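Local coordinates for Ent-copalyl diphosphate synthase (Streptomyces platensis, PDB 5BP8), which belongs to the terpene cyclases, and is a largely helical protein related in fold to the squalene-hopene cyclases, at residues P42-D45 with E49-G52; G440-W445 with A472-R477; A484-A489 with A509-A514. All coordinates share one frame; numbering follows the deposited sequence. Where two conformers were deposited one is given.

Contact 1: residues P42-D45 with E49-G52; sequences PWLD and ERLG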
loop_
_atom_site.group_PDB
_atom_site.type_symbol
_atom_site.label_atom_id
_atom_site.label_comp_id
_atom_site.label_asym_id
_atom_site.label_seq_id
_atom_site.Cartn_x
_atom_site.Cartn_y
_atom_site.Cartn_z
ATOM N N PRO A 42 -2.069 15.762 19.006
ATOM C CA PRO A 42 -1.181 15.671 20.167
ATOM C C PRO A 42 -1.937 15.200 21.426
ATOM O O PRO A 42 -1.302 14.735 22.366
ATOM C CB PRO A 42 -0.663 17.110 20.329
ATOM C CG PRO A 42 -1.718 17.953 19.696
ATOM C CD PRO A 42 -2.269 17.147 18.575
ATOM N N TRP A 43 -3.263 15.283 21.402
ATOM C CA TRP A 43 -4.145 14.783 22.504
ATOM C C TRP A 43 -4.137 13.255 22.643
ATOM O O TRP A 43 -4.442 12.697 23.693
ATOM C CB TRP A 43 -5.599 15.286 22.295
ATOM C CG TRP A 43 -6.188 14.856 20.981
ATOM C CD1 TRP A 43 -6.234 15.591 19.855
ATOM C CD2 TRP A 43 -6.777 13.588 20.661
ATOM N NE1 TRP A 43 -6.797 14.869 18.840
ATOM C CE2 TRP A 43 -7.118 13.624 19.303
ATOM C CE3 TRP A 43 -7.017 12.416 21.380
ATOM C CZ2 TRP A 43 -7.735 12.556 18.654
ATOM C CZ3 TRP A 43 -7.614 11.338 20.727
ATOM C CH2 TRP A 43 -7.964 11.418 19.378
ATOM N N LEU A 44 -3.767 12.571 21.564
ATOM C CA LEU A 44 -3.872 11.133 21.502
ATOM C C LEU A 44 -2.759 10.414 22.230
ATOM O O LEU A 44 -1.593 10.799 22.122
ATOM C CB LEU A 44 -3.837 10.706 20.010
ATOM C CG LEU A 44 -3.949 9.222 19.696
ATOM C CD1 LEU A 44 -5.286 8.650 20.078
ATOM C CD2 LEU A 44 -3.719 9.027 18.186
ATOM N N ASP A 45 -3.129 9.350 22.946
ATOM C CA ASP A 45 -2.183 8.493 23.655
ATOM C C ASP A 45 -1.065 8.039 22.703
ATOM O O ASP A 45 -1.316 7.798 21.513
ATOM C CB ASP A 45 -2.905 7.252 24.216
ATOM C CG ASP A 45 -3.686 7.531 25.515
ATOM O OD1 ASP A 45 -3.507 8.600 26.133
ATOM O OD2 ASP A 45 -4.483 6.650 25.923
ATOM N N GLU A 49 5.748 8.432 22.156
ATOM C CA GLU A 49 6.253 7.283 21.428
ATOM C C GLU A 49 6.381 7.575 19.939
ATOM O O GLU A 49 7.308 7.062 19.265
ATOM C CB GLU A 49 5.331 6.092 21.664
ATOM C CG GLU A 49 5.506 5.462 23.036
ATOM C CD GLU A 49 4.765 6.181 24.178
ATOM O OE1 GLU A 49 4.063 7.237 24.021
ATOM O OE2 GLU A 49 4.909 5.649 25.292
ATOM N N ARG A 50 5.437 8.361 19.403
ATOM C CA ARG A 50 5.459 8.723 17.981
ATOM C C ARG A 50 6.606 9.672 17.687
ATOM O O ARG A 50 7.284 9.534 16.682
ATOM C CB ARG A 50 4.119 9.313 17.536
ATOM C CG ARG A 50 3.018 8.254 17.468
ATOM C CD ARG A 50 1.740 8.765 16.790
ATOM N NE ARG A 50 0.950 9.561 17.733
ATOM C CZ ARG A 50 0.181 9.066 18.711
ATOM N NH1 ARG A 50 -0.443 9.915 19.548
ATOM N NH2 ARG A 50 0.033 7.757 18.890
ATOM N N LEU A 51 6.861 10.622 18.582
ATOM C CA LEU A 51 8.032 11.476 18.441
ATOM C C LEU A 51 9.306 10.657 18.468
ATOM O O LEU A 51 10.213 10.878 17.643
ATOM C CB LEU A 51 8.056 12.554 19.552
ATOM C CG LEU A 51 7.022 13.657 19.394
ATOM C CD1 LEU A 51 6.836 14.451 20.686
ATOM C CD2 LEU A 51 7.425 14.577 18.254
ATOM N N GLY A 52 9.361 9.664 19.366
ATOM C CA GLY A 52 10.492 8.759 19.451
ATOM C C GLY A 52 10.709 8.002 18.162
ATOM O O GLY A 52 11.842 7.859 17.697
#
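R50 reaches back from its helix to grip the backbone carbonyls of L44 and D45. The site is a helix-loop-helix connection, where a short loop joins helix 31-40 to helix 47-57 in this all-alpha fold. The CA-CB bond of R50 points toward the loop. CG stands anti to the carbonyl carbon, and the side chain also touches T34, L37 and V38 of helix 31-40. The chain bends about the CG-CD bond (chi3 -80°) and carries NE and the guanidinium to the loop. CZ lies 3.4 Å from D45 O. L44 CD2 sits over one guanidinium face, 3.9 Å from R50 CZ, and the two side chains cross at about a right angle. R50 NH1 also touches L44 CB at 3.5 Å. NH1 gives a weak, bent bond to L44 O at 3.0 Å and a second to D45 O, also at 3.0 Å. That second bond comes from well above the D45 carbonyl plane (61° out of it). NH2 bonds to the same D45 O and also to G251 O. The guanidinium is thus tied to three carbonyls, which should fix its rotation. D45 O lies near the guanidinium plane and accepts from both terminal nitrogens, with R50 NH2 at 2.9 Å and a donor tilt of 16° from the carbonyl plane.

Contact 2: residues G440-W445 with A472-R477; sequences GSWGRW and ARSAAR. With SO4 (sulfate ion), chain D.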
loop_
_atom_site.group_PDB
_atom_site.type_symbol
_atom_site.label_atom_id
_atom_site.label_comp_id
_atom_site.label_asym_id
_atom_site.label_seq_id
_atom_site.Cartn_x
_atom_site.Cartn_y
_atom_site.Cartn_z
ATOM N N GLY A 440 20.733 -15.147 -3.827
ATOM C CA GLY A 440 19.518 -15.864 -4.185
ATOM C C GLY A 440 18.235 -15.064 -4.051
ATOM O O GLY A 440 17.180 -15.503 -4.530
ATOM N N SER A 441 18.302 -13.913 -3.382
ATOM C CA SER A 441 17.138 -13.055 -3.214
ATOM C C SER A 441 16.854 -12.207 -4.441
ATOM O O SER A 441 17.617 -12.167 -5.394
ATOM C CB SER A 441 17.336 -12.141 -2.006
ATOM O OG SER A 441 18.293 -11.116 -2.295
ATOM N N TRP A 442 15.701 -11.540 -4.422
ATOM C CA TRP A 442 15.413 -10.489 -5.373
ATOM C C TRP A 442 14.885 -9.304 -4.592
ATOM O O TRP A 442 14.301 -9.464 -3.512
ATOM C CB TRP A 442 14.324 -10.879 -6.355
ATOM C CG TRP A 442 14.664 -11.803 -7.517
ATOM C CD1 TRP A 442 14.934 -11.441 -8.802
ATOM C CD2 TRP A 442 14.669 -13.228 -7.491
ATOM N NE1 TRP A 442 15.094 -12.563 -9.598
ATOM C CE2 TRP A 442 14.937 -13.674 -8.811
ATOM C CE3 TRP A 442 14.424 -14.176 -6.491
ATOM C CZ2 TRP A 442 15.002 -15.014 -9.141
ATOM C CZ3 TRP A 442 14.487 -15.518 -6.829
ATOM C CH2 TRP A 442 14.787 -15.920 -8.146
ATOM N N GLY A 443 15.072 -8.121 -5.164
ATOM C CA GLY A 443 14.387 -6.951 -4.705
ATOM C C GLY A 443 14.935 -5.678 -5.304
ATOM O O GLY A 443 16.087 -5.641 -5.757
ATOM N N ARG A 444 14.104 -4.642 -5.290
ATOM C CA ARG A 444 14.444 -3.370 -5.907
ATOM C C ARG A 444 15.625 -2.661 -5.252
ATOM O O ARG A 444 16.595 -2.299 -5.934
ATOM C CB ARG A 444 13.228 -2.443 -5.898
ATOM C CG ARG A 444 13.534 -1.122 -6.576
ATOM C CD ARG A 444 12.316 -0.241 -6.742
ATOM N NE ARG A 444 12.736 1.089 -7.193
ATOM C CZ ARG A 444 11.903 2.064 -7.553
ATOM N NH1 ARG A 444 10.589 1.890 -7.550
ATOM N NH2 ARG A 444 12.398 3.237 -7.924
ATOM N N TRP A 445 15.514 -2.422 -3.948
ATOM C CA TRP A 445 16.539 -1.672 -3.202
ATOM C C TRP A 445 17.443 -2.602 -2.371
ATOM O O TRP A 445 18.564 -2.242 -2.012
ATOM C CB TRP A 445 15.862 -0.657 -2.310
ATOM C CG TRP A 445 15.192 0.439 -3.040
ATOM C CD1 TRP A 445 15.764 1.283 -3.941
ATOM C CD2 TRP A 445 13.817 0.813 -2.965
ATOM N NE1 TRP A 445 14.846 2.174 -4.418
ATOM C CE2 TRP A 445 13.636 1.911 -3.840
ATOM C CE3 TRP A 445 12.715 0.323 -2.257
ATOM C CZ2 TRP A 445 12.404 2.539 -4.018
ATOM C CZ3 TRP A 445 11.486 0.970 -2.406
ATOM C CH2 TRP A 445 11.344 2.067 -3.286
ATOM N N ALA A 472 14.945 -24.170 -12.114
ATOM C CA ALA A 472 14.802 -24.852 -10.837
ATOM C C ALA A 472 15.892 -24.457 -9.842
ATOM O O ALA A 472 15.596 -24.275 -8.660
ATOM C CB ALA A 472 14.739 -26.365 -11.026
ATOM N N ARG A 473 17.125 -24.280 -10.311
ATOM C CA ARG A 473 18.217 -23.903 -9.417
ATOM C C ARG A 473 18.001 -22.474 -8.889
ATOM O O ARG A 473 18.258 -22.189 -7.719
ATOM C CB ARG A 473 19.583 -24.023 -10.105
ATOM C CG ARG A 473 19.953 -25.462 -10.486
ATOM C CD ARG A 473 21.397 -25.626 -10.952
ATOM N NE ARG A 473 21.671 -24.928 -12.211
ATOM C CZ ARG A 473 21.402 -25.392 -13.434
ATOM N NH1 ARG A 473 20.850 -26.590 -13.615
ATOM N NH2 ARG A 473 21.694 -24.645 -14.498
ATOM N N SER A 474 17.536 -21.588 -9.766
ATOM C CA SER A 474 17.242 -20.211 -9.364
ATOM C C SER A 474 16.181 -20.180 -8.273
ATOM O O SER A 474 16.366 -19.530 -7.238
ATOM C CB SER A 474 16.784 -19.380 -10.566
ATOM O OG SER A 474 16.381 -18.062 -10.173
ATOM N N ALA A 475 15.066 -20.864 -8.500
ATOM C CA ALA A 475 14.016 -20.948 -7.492
ATOM C C ALA A 475 14.510 -21.562 -6.179
ATOM O O ALA A 475 14.098 -21.131 -5.092
ATOM C CB ALA A 475 12.823 -21.725 -8.024
ATOM N N ALA A 476 15.388 -22.562 -6.275
ATOM C CA ALA A 476 16.003 -23.181 -5.086
ATOM C C ALA A 476 16.830 -22.188 -4.287
ATOM O O ALA A 476 16.762 -22.180 -3.066
ATOM C CB ALA A 476 16.886 -24.369 -5.484
ATOM N N ARG A 477 17.609 -21.359 -4.967
ATOM C CA ARG A 477 18.432 -20.364 -4.284
ATOM C C ARG A 477 17.506 -19.313 -3.633
ATOM O O ARG A 477 17.789 -18.837 -2.526
ATOM C CB ARG A 477 19.424 -19.692 -5.251
ATOM C CG ARG A 477 20.628 -20.576 -5.654
ATOM C CD ARG A 477 21.720 -19.803 -6.366
ATOM N NE ARG A 477 21.244 -19.067 -7.541
ATOM C CZ ARG A 477 21.123 -19.566 -8.773
ATOM N NH1 ARG A 477 21.434 -20.831 -9.045
ATOM N NH2 ARG A 477 20.679 -18.788 -9.754
HETATM S S SO4 D . 23.194 -21.663 -12.503
HETATM O O1 SO4 D . 23.271 -22.358 -13.815
HETATM O O2 SO4 D . 23.005 -20.213 -12.737
HETATM O O3 SO4 D . 22.060 -22.226 -11.739
HETATM O O4 SO4 D . 24.452 -21.856 -11.741
#
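The W442 ring meets S474 edge-on, and G440 lies against R477. This buried side is the tight one. W442 CH2 is 3.4 Å from S474 OG, which sits near the plane of the indole. With chi1 at 175°, S474 OG is placed at the indole edge and also hydrogen-bonds to Q436 OE1. G440 brings its backbone close to the helix: its CA is 4.6 Å from R477 CA and 3.8 Å from R477 O. R477 CB is 4.0 Å from G440 CA. G440, with phi 93°, has no side chain, and its CA can lie close to R477 O.

Q436, G440 and W442 match the QW motif of squalene-hopene cyclases. The Q436 side chain touches W442, and its NE2 bonds to G440 O. W442 NE1 bonds to A432 O, so the indole is held to the end of helix 422-435 while its far edge reaches helix 469-484.

The solvent side is looser. R477, whose CB packs on G440, turns its guanidinium outward, where it and R473 converge on a sulfate ion that probably came from the crystallisation liquor. R473 NE bonds to sulfate O3 at 2.8 Å, and R473 NH2 bonds to O1 at 2.9 Å. R477 NH1 also reaches O3, at 3.1 Å. Both arginine chains bend at chi3, and O3 lies at the edge of each guanidinium.

Contact 3: residues A484-A489 with A509-A514; sequences AHDDPA and AARLAA. With SO4 (sulfate ion), chain C.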
loop_
_atom_site.group_PDB
_atom_site.type_symbol
_atom_site.label_atom_id
_atom_site.label_comp_id
_atom_site.label_asym_id
_atom_site.label_seq_id
_atom_site.Cartn_x
_atom_site.Cartn_y
_atom_site.Cartn_z
ATOM N N ALA A 484 16.772 -18.556 5.064
ATOM C CA ALA A 484 17.902 -18.014 5.801
ATOM C C ALA A 484 17.517 -16.832 6.684
ATOM O O ALA A 484 18.170 -16.574 7.698
ATOM C CB ALA A 484 19.006 -17.601 4.839
ATOM N N HIS A 485 16.461 -16.105 6.305
ATOM C CA HIS A 485 16.095 -14.912 7.022
ATOM C C HIS A 485 14.629 -14.594 6.785
ATOM O O HIS A 485 14.190 -14.520 5.639
ATOM C CB HIS A 485 16.946 -13.732 6.561
ATOM C CG HIS A 485 16.729 -12.496 7.359
ATOM N ND1 HIS A 485 15.990 -11.429 6.894
ATOM C CD2 HIS A 485 17.101 -12.174 8.615
ATOM C CE1 HIS A 485 15.944 -10.492 7.822
ATOM N NE2 HIS A 485 16.618 -10.918 8.872
ATOM N N ASP A 486 13.896 -14.434 7.878
ATOM C CA ASP A 486 12.511 -14.010 7.827
ATOM C C ASP A 486 12.226 -13.204 9.058
ATOM O O ASP A 486 12.209 -13.741 10.171
ATOM C CB ASP A 486 11.563 -15.206 7.760
ATOM C CG ASP A 486 10.136 -14.789 7.452
ATOM O OD1 ASP A 486 9.956 -13.896 6.602
ATOM O OD2 ASP A 486 9.208 -15.330 8.086
ATOM N N ASP A 487 11.989 -11.911 8.860
ATOM C CA ASP A 487 11.739 -11.023 9.988
ATOM C C ASP A 487 10.547 -10.149 9.646
ATOM O O ASP A 487 10.723 -9.028 9.187
ATOM C CB ASP A 487 12.978 -10.160 10.288
ATOM C CG ASP A 487 12.785 -9.265 11.505
ATOM O OD1 ASP A 487 12.040 -9.650 12.403
ATOM O OD2 ASP A 487 13.375 -8.178 11.569
ATOM N N PRO A 488 9.321 -10.665 9.867
ATOM C CA PRO A 488 8.109 -9.919 9.480
ATOM C C PRO A 488 8.021 -8.532 10.087
ATOM O O PRO A 488 7.441 -7.643 9.478
ATOM C CB PRO A 488 6.972 -10.785 10.013
ATOM C CG PRO A 488 7.525 -12.174 9.970
ATOM C CD PRO A 488 9.003 -12.057 10.247
ATOM N N ALA A 489 8.617 -8.360 11.266
ATOM C CA ALA A 489 8.645 -7.067 11.948
ATOM C C ALA A 489 9.405 -6.002 11.175
ATOM O O ALA A 489 9.219 -4.820 11.453
ATOM C CB ALA A 489 9.236 -7.208 13.360
ATOM N N ALA A 509 2.002 -14.679 3.507
ATOM C CA ALA A 509 1.280 -15.652 2.679
ATOM C C ALA A 509 2.014 -15.907 1.373
ATOM O O ALA A 509 2.080 -17.036 0.892
ATOM C CB ALA A 509 -0.153 -15.209 2.435
ATOM N N ALA A 510 2.596 -14.856 0.804
ATOM C CA ALA A 510 3.400 -14.985 -0.376
ATOM C C ALA A 510 4.639 -15.848 -0.147
ATOM O O ALA A 510 5.010 -16.674 -1.002
ATOM C CB ALA A 510 3.787 -13.606 -0.910
ATOM N N ARG A 511 5.264 -15.667 1.005
ATOM C CA ARG A 511 6.436 -16.444 1.378
ATOM C C ARG A 511 6.056 -17.928 1.505
ATOM O O ARG A 511 6.738 -18.801 0.972
ATOM C CB ARG A 511 7.046 -15.947 2.679
ATOM C CG ARG A 511 8.218 -16.778 3.177
ATOM C CD ARG A 511 8.741 -16.268 4.514
ATOM N NE ARG A 511 9.954 -16.959 4.936
ATOM C CZ ARG A 511 10.003 -18.044 5.721
ATOM N NH1 ARG A 511 8.903 -18.616 6.199
ATOM N NH2 ARG A 511 11.179 -18.551 6.048
ATOM N N LEU A 512 4.949 -18.178 2.180
ATOM C CA LEU A 512 4.492 -19.567 2.377
ATOM C C LEU A 512 4.251 -20.265 1.032
ATOM O O LEU A 512 4.727 -21.392 0.814
ATOM C CB LEU A 512 3.265 -19.601 3.269
ATOM C CG LEU A 512 2.616 -20.988 3.483
ATOM C CD1 LEU A 512 3.606 -21.968 4.069
ATOM C CD2 LEU A 512 1.395 -20.888 4.375
ATOM N N ALA A 513 3.547 -19.586 0.132
ATOM C CA ALA A 513 3.311 -20.093 -1.225
ATOM C C ALA A 513 4.602 -20.426 -1.969
ATOM O O ALA A 513 4.730 -21.509 -2.562
ATOM C CB ALA A 513 2.476 -19.108 -2.018
ATOM N N ALA A 514 5.565 -19.500 -1.950
ATOM C CA ALA A 514 6.873 -19.713 -2.549
ATOM C C ALA A 514 7.583 -20.956 -2.008
ATOM O O ALA A 514 8.060 -21.782 -2.778
ATOM C CB ALA A 514 7.756 -18.494 -2.349
HETATM S S SO4 C . 10.721 -21.752 8.047
HETATM O O1 SO4 C . 11.019 -23.083 7.450
HETATM O O2 SO4 C . 11.777 -20.817 7.620
HETATM O O3 SO4 C . 10.720 -21.834 9.524
HETATM O O4 SO4 C . 9.385 -21.300 7.592
HETATM O O HOH W 1 11.796 -14.893 4.419
#
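D486 and R511 bring the two backbones closest, with D486 CA 9.2 Å from R511 CA. H485 is the first residue to leave helical angles after helix 469-484. D486 continues the loop in an extended form (phi -148°, psi 112°), while R511 lies on helix 504-518.

This surface link between loop and helix is made by a stacked Asp-Arg pair whose side chains come from opposite directions. The R511 chain is extended from CG to NE, and both CA-CB bonds point toward the other segment. The carboxylate stacks on one guanidinium face, the planes 9° apart, with D486 CG 3.3 Å from R511 NE. The salt bridge from D486 OD1 to R511 NE is 3.5 Å. It rests on charge alone, as OD1 lies well out of the guanidinium plane. OD1 has its hydrogen bond with Y491 OH. R511 NE instead donates to a water at 2.8 Å, and that water donates to H485 O at 2.7 Å. R511 NH2 bonds to sulfate O2 at 2.8 Å and R511 NH1 to sulfate O4 at 3.1 Å. R8 also binds this ion, which is probably from the crystallisation liquor.

R511 NH2 also bonds to L482 O of helix 469-484. T449 of helix 449-461 touches both D486 and R511. Elsewhere, helix 504-518 packs on helices 7-20 and 260-274, and the loop runs on to strand 495-496.

The three contacts follow one another along the chain, each closing before the next opens. Contact 1 comes early in the sequence but lies far from the others in space: its centre is about 40 Å from that of contact 2 and 31 Å from that of contact 3. Contacts 2 and 3 are neighbours, with centres about 13 Å apart and nearest atoms about 6 Å apart. Helix 469-484 links them, carrying 472-477 and ending where 484-489 begins, and helix 449-461 borders both. Near contact 3, helix 7-20 packs on helix 504-518. The two ends of the chain therefore meet in one helical region, while contact 1 joins other helices.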